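Local coordinates for protein lactate dehydrogenase (Eimeria maxima, PDB 6CT6) that probably catalyses the NADH-dependent interconversion of pyruvate and lactate, and is captured here with its cofactor and the substrate analogue oxamate, at residues A2-P10 with N62-N70; S256-S267 with G283-E294. All coordinates share one frame; numbering follows the deposited sequence.

Contact 1 (A2-P10 with N62-N70); sequences AVFEQNKRP and NGITVYGSN
The ring of Y67 lies against the backbone of V3, whose carbonyl O sits over one face, 3.6 Å from CE1 and offset toward the rim. On the opposite face lies CG2 of T65, 3.4 Å above the ring plane, so the aromatic group is held between an N-terminal peptide and a methyl two residues earlier in its own segment. At its edge, near the plane, comes E5: the carboxylate is turned 75° from the ring, and OE1 stands 3.0 Å from Y67 OH. Y67 reaches this place with CG anti to its carbonyl carbon (chi1 -51°), which directs the ring toward the N-terminal segment. F4 adds an oblique ring contact, its CD1 4.3 Å from Y67 CE2, while V3 CG2 packs on Y67 CB.

The guanidinium of R9 takes the carbonyl of G63 at its edge. NH1 donates to G63 O over 2.8 Å; the N-H...O angle of 143° shows a bent bond, and the donor stands above the carbonyl plane. Extended from CG to NE, the R9 chain carries the charge across to the loop before strand 66-69; D35 forms a salt bridge with the same NH1.

Of two waters, one donates to E5 OE2 and accepts from T65 OG1 at 2.9 Å; the other donates to E5 O and accepts from Y67 OH at 3.1 Å. Strand 66-69 is the outermost strand of the Rossmann-type sheet within this chain, and the segment leading into strand 11-15 packs beside it, V3 and F4 also touching V37 of strand 35-39. R166 of the second subunit bonds to I64 O. The contact mixes aromatic and aliphatic packing round Y67 with polar, partly water-mediated links; E5 is poorly ordered, so its water links may be mobile, whereas R9 bonds G63 directly.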
loop_
_atom_site.group_PDB
_atom_site.type_symbol
_atom_site.label_atom_id
_atom_site.label_comp_id
_atom_site.label_asym_id
_atom_site.label_seq_id
_atom_site.Cartn_x
_atom_site.Cartn_y
_atom_site.Cartn_z
ATOM N N ALA B 2 15.017 -21.964 3.818
ATOM C CA ALA B 2 15.295 -20.801 4.653
ATOM C C ALA B 2 15.700 -19.610 3.791
ATOM O O ALA B 2 16.772 -19.609 3.184
ATOM C CB ALA B 2 16.385 -21.121 5.667
ATOM N N VAL B 3 14.837 -18.599 3.741
ATOM C CA VAL B 3 15.091 -17.398 2.958
ATOM C C VAL B 3 15.705 -16.294 3.810
ATOM O O VAL B 3 16.558 -15.543 3.335
ATOM C CB VAL B 3 13.790 -16.914 2.282
ATOM C CG1 VAL B 3 13.147 -18.046 1.494
ATOM C CG2 VAL B 3 12.812 -16.346 3.310
ATOM N N PHE B 4 15.280 -16.181 5.067
ATOM C CA PHE B 4 15.796 -15.145 5.949
ATOM C C PHE B 4 17.299 -15.298 6.136
ATOM O O PHE B 4 17.749 -16.225 6.819
ATOM C CB PHE B 4 15.108 -15.193 7.316
ATOM C CG PHE B 4 13.657 -14.805 7.285
ATOM C CD1 PHE B 4 13.266 -13.560 6.816
ATOM C CD2 PHE B 4 12.685 -15.676 7.751
ATOM C CE1 PHE B 4 11.932 -13.199 6.798
ATOM C CE2 PHE B 4 11.350 -15.320 7.734
ATOM C CZ PHE B 4 10.974 -14.079 7.258
ATOM N N GLU B 5 18.083 -14.411 5.529
ATOM C CA GLU B 5 19.486 -14.314 5.896
ATOM C C GLU B 5 19.581 -13.865 7.348
ATOM O O GLU B 5 18.818 -13.007 7.798
ATOM C CB GLU B 5 20.219 -13.338 4.972
ATOM C CG GLU B 5 19.860 -11.870 5.172
ATOM C CD GLU B 5 20.199 -11.017 3.961
ATOM O OE1 GLU B 5 20.270 -11.569 2.842
ATOM O OE2 GLU B 5 20.398 -9.794 4.127
ATOM N N GLN B 6 20.498 -14.472 8.096
ATOM C CA GLN B 6 20.528 -14.255 9.537
ATOM C C GLN B 6 21.010 -12.846 9.860
ATOM O O GLN B 6 22.031 -12.391 9.334
ATOM C CB GLN B 6 21.428 -15.290 10.215
ATOM C CG GLN B 6 21.465 -15.170 11.733
ATOM C CD GLN B 6 20.084 -15.229 12.360
ATOM O OE1 GLN B 6 19.181 -15.885 11.840
ATOM N NE2 GLN B 6 19.911 -14.532 13.477
ATOM N N ASN B 7 20.271 -12.151 10.722
ATOM C CA ASN B 7 20.678 -10.832 11.199
ATOM C C ASN B 7 19.834 -10.478 12.420
ATOM O O ASN B 7 18.977 -11.252 12.856
ATOM C CB ASN B 7 20.564 -9.774 10.094
ATOM C CG ASN B 7 19.135 -9.562 9.617
ATOM O OD1 ASN B 7 18.188 -9.589 10.401
ATOM N ND2 ASN B 7 18.979 -9.342 8.316
ATOM N N LYS B 8 20.095 -9.287 12.969
ATOM C CA LYS B 8 19.435 -8.841 14.194
ATOM C C LYS B 8 17.944 -8.598 13.996
ATOM O O LYS B 8 17.169 -8.722 14.952
ATOM C CB LYS B 8 20.083 -7.550 14.695
ATOM C CG LYS B 8 21.184 -7.710 15.734
ATOM C CD LYS B 8 21.720 -6.338 16.123
ATOM C CE LYS B 8 22.640 -6.400 17.323
ATOM N NZ LYS B 8 23.749 -7.365 17.149
ATOM N N ARG B 9 17.527 -8.234 12.787
ATOM C CA ARG B 9 16.181 -7.722 12.581
ATOM C C ARG B 9 15.131 -8.797 12.863
ATOM O O ARG B 9 15.402 -9.994 12.731
ATOM C CB ARG B 9 16.015 -7.223 11.151
ATOM C CG ARG B 9 17.027 -6.178 10.717
ATOM C CD ARG B 9 16.823 -5.808 9.256
ATOM N NE ARG B 9 17.857 -4.902 8.767
ATOM C CZ ARG B 9 18.143 -4.708 7.482
ATOM N NH1 ARG B 9 17.483 -5.365 6.535
ATOM N NH2 ARG B 9 19.104 -3.859 7.139
ATOM N N PRO B 10 13.918 -8.397 13.242
ATOM C CA PRO B 10 12.813 -9.360 13.277
ATOM C C PRO B 10 12.566 -9.932 11.891
ATOM O O PRO B 10 12.851 -9.295 10.874
ATOM C CB PRO B 10 11.618 -8.525 13.755
ATOM C CG PRO B 10 12.205 -7.317 14.385
ATOM C CD PRO B 10 13.479 -7.051 13.647
ATOM N N ASN B 62 16.409 2.945 3.323
ATOM C CA ASN B 62 16.741 1.881 4.264
ATOM C C ASN B 62 16.977 0.584 3.498
ATOM O O ASN B 62 16.705 0.478 2.298
ATOM C CB ASN B 62 15.659 1.706 5.349
ATOM C CG ASN B 62 14.370 1.097 4.826
ATOM O OD1 ASN B 62 14.375 0.057 4.170
ATOM N ND2 ASN B 62 13.249 1.734 5.146
ATOM N N GLY B 63 17.502 -0.407 4.215
ATOM C CA GLY B 63 17.880 -1.668 3.611
ATOM C C GLY B 63 17.031 -2.837 4.062
ATOM O O GLY B 63 17.510 -3.973 4.114
ATOM N N ILE B 64 15.766 -2.573 4.396
ATOM C CA ILE B 64 14.828 -3.658 4.653
ATOM C C ILE B 64 14.771 -4.549 3.421
ATOM O O ILE B 64 14.679 -4.064 2.288
ATOM C CB ILE B 64 13.438 -3.098 5.003
ATOM C CG1 ILE B 64 13.449 -2.387 6.363
ATOM C CG2 ILE B 64 12.375 -4.202 4.978
ATOM C CD1 ILE B 64 13.683 -3.293 7.572
ATOM N N THR B 65 14.833 -5.859 3.635
ATOM C CA THR B 65 14.770 -6.829 2.550
ATOM C C THR B 65 13.423 -7.537 2.572
ATOM O O THR B 65 13.013 -8.070 3.608
ATOM C CB THR B 65 15.903 -7.854 2.654
ATOM O OG1 THR B 65 17.167 -7.176 2.657
ATOM C CG2 THR B 65 15.865 -8.819 1.473
ATOM N N VAL B 66 12.740 -7.537 1.430
ATOM C CA VAL B 66 11.539 -8.338 1.224
ATOM C C VAL B 66 11.892 -9.459 0.257
ATOM O O VAL B 66 12.431 -9.202 -0.826
ATOM C CB VAL B 66 10.369 -7.494 0.685
ATOM C CG1 VAL B 66 9.116 -8.351 0.526
ATOM C CG2 VAL B 66 10.083 -6.317 1.606
ATOM N N TYR B 67 11.611 -10.695 0.660
ATOM C CA TYR B 67 11.826 -11.877 -0.158
ATOM C C TYR B 67 10.486 -12.411 -0.654
ATOM O O TYR B 67 9.462 -12.288 0.026
ATOM C CB TYR B 67 12.530 -12.987 0.632
ATOM C CG TYR B 67 13.801 -12.599 1.363
ATOM C CD1 TYR B 67 15.049 -12.781 0.775
ATOM C CD2 TYR B 67 13.757 -12.091 2.656
ATOM C CE1 TYR B 67 16.215 -12.446 1.446
ATOM C CE2 TYR B 67 14.918 -11.752 3.334
ATOM C CZ TYR B 67 16.145 -11.934 2.723
ATOM O OH TYR B 67 17.303 -11.601 3.386
ATOM N N GLY B 68 10.498 -13.004 -1.843
ATOM C CA GLY B 68 9.362 -13.760 -2.363
ATOM C C GLY B 68 9.683 -15.246 -2.375
ATOM O O GLY B 68 10.810 -15.640 -2.689
ATOM N N SER B 69 8.692 -16.066 -2.027
ATOM C CA SER B 69 8.904 -17.506 -1.952
ATOM C C SER B 69 7.621 -18.254 -2.292
ATOM O O SER B 69 6.513 -17.792 -2.000
ATOM C CB SER B 69 9.384 -17.929 -0.561
ATOM O OG SER B 69 9.650 -19.321 -0.519
ATOM N N ASN B 70 7.793 -19.423 -2.916
ATOM C CA ASN B 70 6.713 -20.378 -3.137
ATOM C C ASN B 70 6.883 -21.638 -2.294
ATOM O O ASN B 70 6.215 -22.644 -2.555
ATOM C CB ASN B 70 6.626 -20.762 -4.616
ATOM C CG ASN B 70 6.232 -19.600 -5.507
ATOM O OD1 ASN B 70 6.907 -19.310 -6.496
ATOM N ND2 ASN B 70 5.135 -18.935 -5.170
HETATM O O HOH W 1 18.519 -7.966 5.133
HETATM O O HOH W 2 16.763 -11.524 6.392
#

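Contact 2 (S256-S267 with G283-E294)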
loop_
_atom_site.group_PDB
_atom_site.type_symbol
_atom_site.label_atom_id
_atom_site.label_comp_id
_atom_site.label_asym_id
_atom_site.label_seq_id
_atom_site.Cartn_x
_atom_site.Cartn_y
_atom_site.Cartn_z
ATOM N N SER B 256 3.199 -4.531 18.231
ATOM C CA SER B 256 3.034 -4.590 19.676
ATOM C C SER B 256 3.714 -5.824 20.254
ATOM O O SER B 256 4.322 -5.760 21.329
ATOM C CB SER B 256 1.543 -4.569 20.026
ATOM O OG SER B 256 1.338 -4.258 21.395
ATOM N N TYR B 257 3.633 -6.955 19.551
ATOM C CA TYR B 257 4.342 -8.153 19.988
ATOM C C TYR B 257 5.851 -7.973 19.878
ATOM O O TYR B 257 6.598 -8.307 20.806
ATOM C CB TYR B 257 3.904 -9.363 19.162
ATOM C CG TYR B 257 4.765 -10.579 19.420
ATOM C CD1 TYR B 257 4.552 -11.377 20.534
ATOM C CD2 TYR B 257 5.809 -10.909 18.569
ATOM C CE1 TYR B 257 5.344 -12.478 20.788
ATOM C CE2 TYR B 257 6.608 -12.010 18.814
ATOM C CZ TYR B 257 6.369 -12.790 19.927
ATOM O OH TYR B 257 7.157 -13.886 20.179
ATOM N N LEU B 258 6.320 -7.452 18.740
ATOM C CA LEU B 258 7.755 -7.391 18.478
ATOM C C LEU B 258 8.468 -6.409 19.400
ATOM O O LEU B 258 9.636 -6.621 19.742
ATOM C CB LEU B 258 8.002 -6.997 17.022
ATOM C CG LEU B 258 7.680 -8.048 15.956
ATOM C CD1 LEU B 258 7.761 -7.429 14.567
ATOM C CD2 LEU B 258 8.627 -9.228 16.078
ATOM N N LYS B 259 7.799 -5.327 19.797
ATOM C CA LYS B 259 8.417 -4.285 20.608
ATOM C C LYS B 259 7.877 -4.260 22.033
ATOM O O LYS B 259 8.207 -3.344 22.793
ATOM C CB LYS B 259 8.224 -2.922 19.938
ATOM C CG LYS B 259 8.849 -2.829 18.545
ATOM C CD LYS B 259 8.545 -1.497 17.867
ATOM C CE LYS B 259 9.357 -0.355 18.463
ATOM N NZ LYS B 259 10.808 -0.465 18.144
ATOM N N ASP B 260 7.065 -5.247 22.412
ATOM C CA ASP B 260 6.518 -5.351 23.763
ATOM C C ASP B 260 5.820 -4.056 24.169
ATOM O O ASP B 260 6.078 -3.485 25.232
ATOM C CB ASP B 260 7.613 -5.716 24.764
ATOM C CG ASP B 260 7.059 -6.019 26.144
ATOM O OD1 ASP B 260 5.944 -6.578 26.238
ATOM O OD2 ASP B 260 7.739 -5.693 27.138
ATOM N N LYS B 261 4.916 -3.584 23.303
ATOM C CA LYS B 261 4.226 -2.324 23.563
ATOM C C LYS B 261 3.101 -2.481 24.578
ATOM O O LYS B 261 2.766 -1.518 25.278
ATOM C CB LYS B 261 3.663 -1.751 22.263
ATOM C CG LYS B 261 4.700 -1.240 21.273
ATOM C CD LYS B 261 4.019 -0.702 20.019
ATOM C CE LYS B 261 4.536 0.674 19.621
ATOM N NZ LYS B 261 4.260 1.705 20.659
ATOM N N LYS B 262 2.509 -3.672 24.672
ATOM C CA LYS B 262 1.367 -3.915 25.553
ATOM C C LYS B 262 0.197 -2.996 25.206
ATOM O O LYS B 262 -0.520 -2.512 26.083
ATOM C CB LYS B 262 1.762 -3.764 27.025
ATOM C CG LYS B 262 2.995 -4.575 27.405
ATOM C CD LYS B 262 3.297 -4.527 28.897
ATOM C CE LYS B 262 4.652 -5.166 29.206
ATOM N NZ LYS B 262 4.731 -6.598 28.785
ATOM N N ARG B 263 -0.003 -2.751 23.914
ATOM C CA ARG B 263 -1.184 -2.023 23.481
ATOM C C ARG B 263 -2.410 -2.929 23.523
ATOM O O ARG B 263 -2.313 -4.158 23.483
ATOM C CB ARG B 263 -1.011 -1.466 22.066
ATOM C CG ARG B 263 -0.382 -0.089 22.012
ATOM C CD ARG B 263 -0.397 0.468 20.595
ATOM N NE ARG B 263 -1.750 0.734 20.115
ATOM C CZ ARG B 263 -2.027 1.354 18.971
ATOM N NH1 ARG B 263 -1.043 1.780 18.190
ATOM N NH2 ARG B 263 -3.285 1.552 18.608
ATOM N N LEU B 264 -3.575 -2.299 23.594
ATOM C CA LEU B 264 -4.846 -3.002 23.674
ATOM C C LEU B 264 -5.477 -3.080 22.289
ATOM O O LEU B 264 -5.630 -2.058 21.611
ATOM C CB LEU B 264 -5.784 -2.297 24.653
ATOM C CG LEU B 264 -7.102 -2.995 24.979
ATOM C CD1 LEU B 264 -7.527 -2.634 26.391
ATOM C CD2 LEU B 264 -8.187 -2.615 23.983
ATOM N N PHE B 265 -5.844 -4.292 21.880
ATOM C CA PHE B 265 -6.508 -4.539 20.605
ATOM C C PHE B 265 -7.689 -5.467 20.840
ATOM O O PHE B 265 -7.538 -6.509 21.486
ATOM C CB PHE B 265 -5.571 -5.196 19.581
ATOM C CG PHE B 265 -4.325 -4.413 19.276
ATOM C CD1 PHE B 265 -4.331 -3.418 18.312
ATOM C CD2 PHE B 265 -3.136 -4.705 19.923
ATOM C CE1 PHE B 265 -3.177 -2.713 18.020
ATOM C CE2 PHE B 265 -1.979 -4.004 19.635
ATOM C CZ PHE B 265 -1.999 -3.009 18.684
ATOM N N VAL B 266 -8.855 -5.107 20.310
ATOM C CA VAL B 266 -9.929 -6.090 20.194
ATOM C C VAL B 266 -9.499 -7.097 19.131
ATOM O O VAL B 266 -9.366 -6.749 17.955
ATOM C CB VAL B 266 -11.270 -5.440 19.838
ATOM C CG1 VAL B 266 -12.362 -6.505 19.754
ATOM C CG2 VAL B 266 -11.641 -4.371 20.856
ATOM N N SER B 267 -9.261 -8.339 19.545
ATOM C CA SER B 267 -8.761 -9.378 18.659
ATOM C C SER B 267 -9.500 -10.675 18.960
ATOM O O SER B 267 -10.022 -10.876 20.061
ATOM C CB SER B 267 -7.248 -9.579 18.825
ATOM O OG SER B 267 -6.557 -8.340 18.782
ATOM N N GLY B 283 -14.003 -12.092 19.326
ATOM C CA GLY B 283 -13.395 -10.775 19.366
ATOM C C GLY B 283 -13.573 -10.084 20.701
ATOM O O GLY B 283 -14.679 -9.651 21.036
ATOM N N VAL B 284 -12.496 -9.975 21.478
ATOM C CA VAL B 284 -12.550 -9.351 22.796
ATOM C C VAL B 284 -11.315 -8.477 22.991
ATOM O O VAL B 284 -10.281 -8.681 22.345
ATOM C CB VAL B 284 -12.638 -10.396 23.927
ATOM C CG1 VAL B 284 -13.904 -11.226 23.784
ATOM C CG2 VAL B 284 -11.408 -11.299 23.924
ATOM N N PRO B 285 -11.403 -7.497 23.888
ATOM C CA PRO B 285 -10.217 -6.681 24.191
ATOM C C PRO B 285 -9.136 -7.502 24.879
ATOM O O PRO B 285 -9.391 -8.202 25.861
ATOM C CB PRO B 285 -10.768 -5.578 25.105
ATOM C CG PRO B 285 -12.051 -6.115 25.646
ATOM C CD PRO B 285 -12.607 -6.997 24.575
ATOM N N CYS B 286 -7.915 -7.410 24.351
ATOM C CA CYS B 286 -6.770 -8.119 24.903
ATOM C C CYS B 286 -5.538 -7.227 24.814
ATOM O O CYS B 286 -5.520 -6.229 24.090
ATOM C CB CYS B 286 -6.516 -9.445 24.170
ATOM S SG CYS B 286 -5.828 -9.258 22.518
ATOM N N ILE B 287 -4.500 -7.605 25.560
ATOM C CA ILE B 287 -3.234 -6.878 25.602
ATOM C C ILE B 287 -2.173 -7.725 24.916
ATOM O O ILE B 287 -1.954 -8.882 25.299
ATOM C CB ILE B 287 -2.806 -6.560 27.047
ATOM C CG1 ILE B 287 -3.893 -5.774 27.791
ATOM C CG2 ILE B 287 -1.470 -5.805 27.056
ATOM C CD1 ILE B 287 -4.198 -4.409 27.209
ATOM N N ILE B 288 -1.498 -7.148 23.924
ATOM C CA ILE B 288 -0.472 -7.853 23.163
ATOM C C ILE B 288 0.884 -7.261 23.519
ATOM O O ILE B 288 1.124 -6.064 23.317
ATOM C CB ILE B 288 -0.723 -7.775 21.650
ATOM C CG1 ILE B 288 -2.090 -8.379 21.314
ATOM C CG2 ILE B 288 0.392 -8.507 20.900
ATOM C CD1 ILE B 288 -2.470 -8.293 19.855
ATOM N N GLY B 289 1.775 -8.110 24.024
ATOM C CA GLY B 289 3.134 -7.722 24.330
ATOM C C GLY B 289 4.117 -8.800 23.925
ATOM O O GLY B 289 3.766 -9.710 23.164
ATOM N N GLY B 290 5.349 -8.722 24.427
ATOM C CA GLY B 290 6.381 -9.669 24.035
ATOM C C GLY B 290 6.111 -11.104 24.434
ATOM O O GLY B 290 6.781 -12.005 23.916
ATOM N N LYS B 291 5.162 -11.338 25.341
ATOM C CA LYS B 291 4.745 -12.683 25.712
ATOM C C LYS B 291 3.446 -13.096 25.026
ATOM O O LYS B 291 2.765 -14.011 25.500
ATOM C CB LYS B 291 4.594 -12.790 27.232
ATOM C CG LYS B 291 5.884 -12.546 28.012
ATOM C CD LYS B 291 5.672 -12.636 29.522
ATOM C CE LYS B 291 4.736 -11.558 30.059
ATOM N NZ LYS B 291 5.224 -10.169 29.844
ATOM N N GLY B 292 3.091 -12.443 23.919
ATOM C CA GLY B 292 1.892 -12.793 23.182
ATOM C C GLY B 292 0.647 -12.119 23.716
ATOM O O GLY B 292 0.680 -10.939 24.072
ATOM N N ILE B 293 -0.464 -12.853 23.765
ATOM C CA ILE B 293 -1.697 -12.358 24.374
ATOM C C ILE B 293 -1.468 -12.370 25.884
ATOM O O ILE B 293 -1.590 -13.411 26.530
ATOM C CB ILE B 293 -2.916 -13.200 23.985
ATOM C CG1 ILE B 293 -2.986 -13.442 22.469
ATOM C CG2 ILE B 293 -4.198 -12.530 24.466
ATOM C CD1 ILE B 293 -3.106 -12.189 21.617
ATOM N N GLU B 294 -1.130 -11.215 26.451
ATOM C CA GLU B 294 -0.721 -11.161 27.850
ATOM C C GLU B 294 -1.892 -11.015 28.805
ATOM O O GLU B 294 -1.804 -11.464 29.954
ATOM C CB GLU B 294 0.269 -10.011 28.057
ATOM C CG GLU B 294 1.588 -10.245 27.348
ATOM C CD GLU B 294 2.605 -9.157 27.606
ATOM O OE1 GLU B 294 2.263 -8.158 28.272
ATOM O OE2 GLU B 294 3.755 -9.304 27.140
HETATM O O HOH W 3 7.350 -14.820 22.870
#
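I288 has the largest area buried by this contact. CD1 meets F265 CD2 at 3.6 Å, the side chains crossing at about a right angle, while CG2 packs on Y257 CB. S256 OG donates to I288 O at 2.6 Å, and I288 N bonds to R263 O.

Y257 has CG anti to its backbone N (chi1 171°), which lays the ring along the turn G289-G292. G292 N is at the ring edge, and CD1 comes within 3.2 Å of G289 O. The hydroxyl shares a water with G290 O, and F126 stacks on the ring.

Strands 263-272 and 281-289 form an antiparallel beta hairpin, part of the mixed sheet running through both domains; their short axes here make an angle of 157°. F265 and C286 bond in both directions, as do S267 and V284. Between these pairs, V266 faces P285 as a non-hydrogen-bonded pair, on the side that also carries L264 and I287.

K262 bends at chi4 to bring NZ between two carboxylates, 3.0 Å from E294 OE1 and 2.8 Å from D260 OD1, using the syn lone pair of each. D260 OD1 also accepts from G290 N, nearly straight at 177° but from above the carboxylate plane. D260, the first residue past helix 244-259 to leave helical angles, has the positive phi of a Schellman motif, and this bond ties the helix end to the type I turn. D260 OD1 and E294 OE2 stand 3.6 Å apart, and K262 and K291 probably balance them. K291 NZ forms a salt bridge with E294 OE2 whose hydrogen bond is weak.

Contact 1 closes before contact 2 opens along the chain, and their centres lie about 24 Å apart. Both reach the same mixed sheet, at distant places in its order: strand 66-69 is one outermost strand within this chain, whereas 263-272 and 281-289 lie near the other end, followed by 294-296. Segment 62-70 of contact 1 lies in the NAD-binding part and contact 2 in the C-terminal alpha/beta part, joined by strand pairing of 152-155 with 263-272. They also meet directly, P10 CB packing on L258 CD2 at 3.9 Å. The chain leading into strand 11-15 thus touches helix 244-259, giving the two domains a side-chain contact besides the continuous sheet.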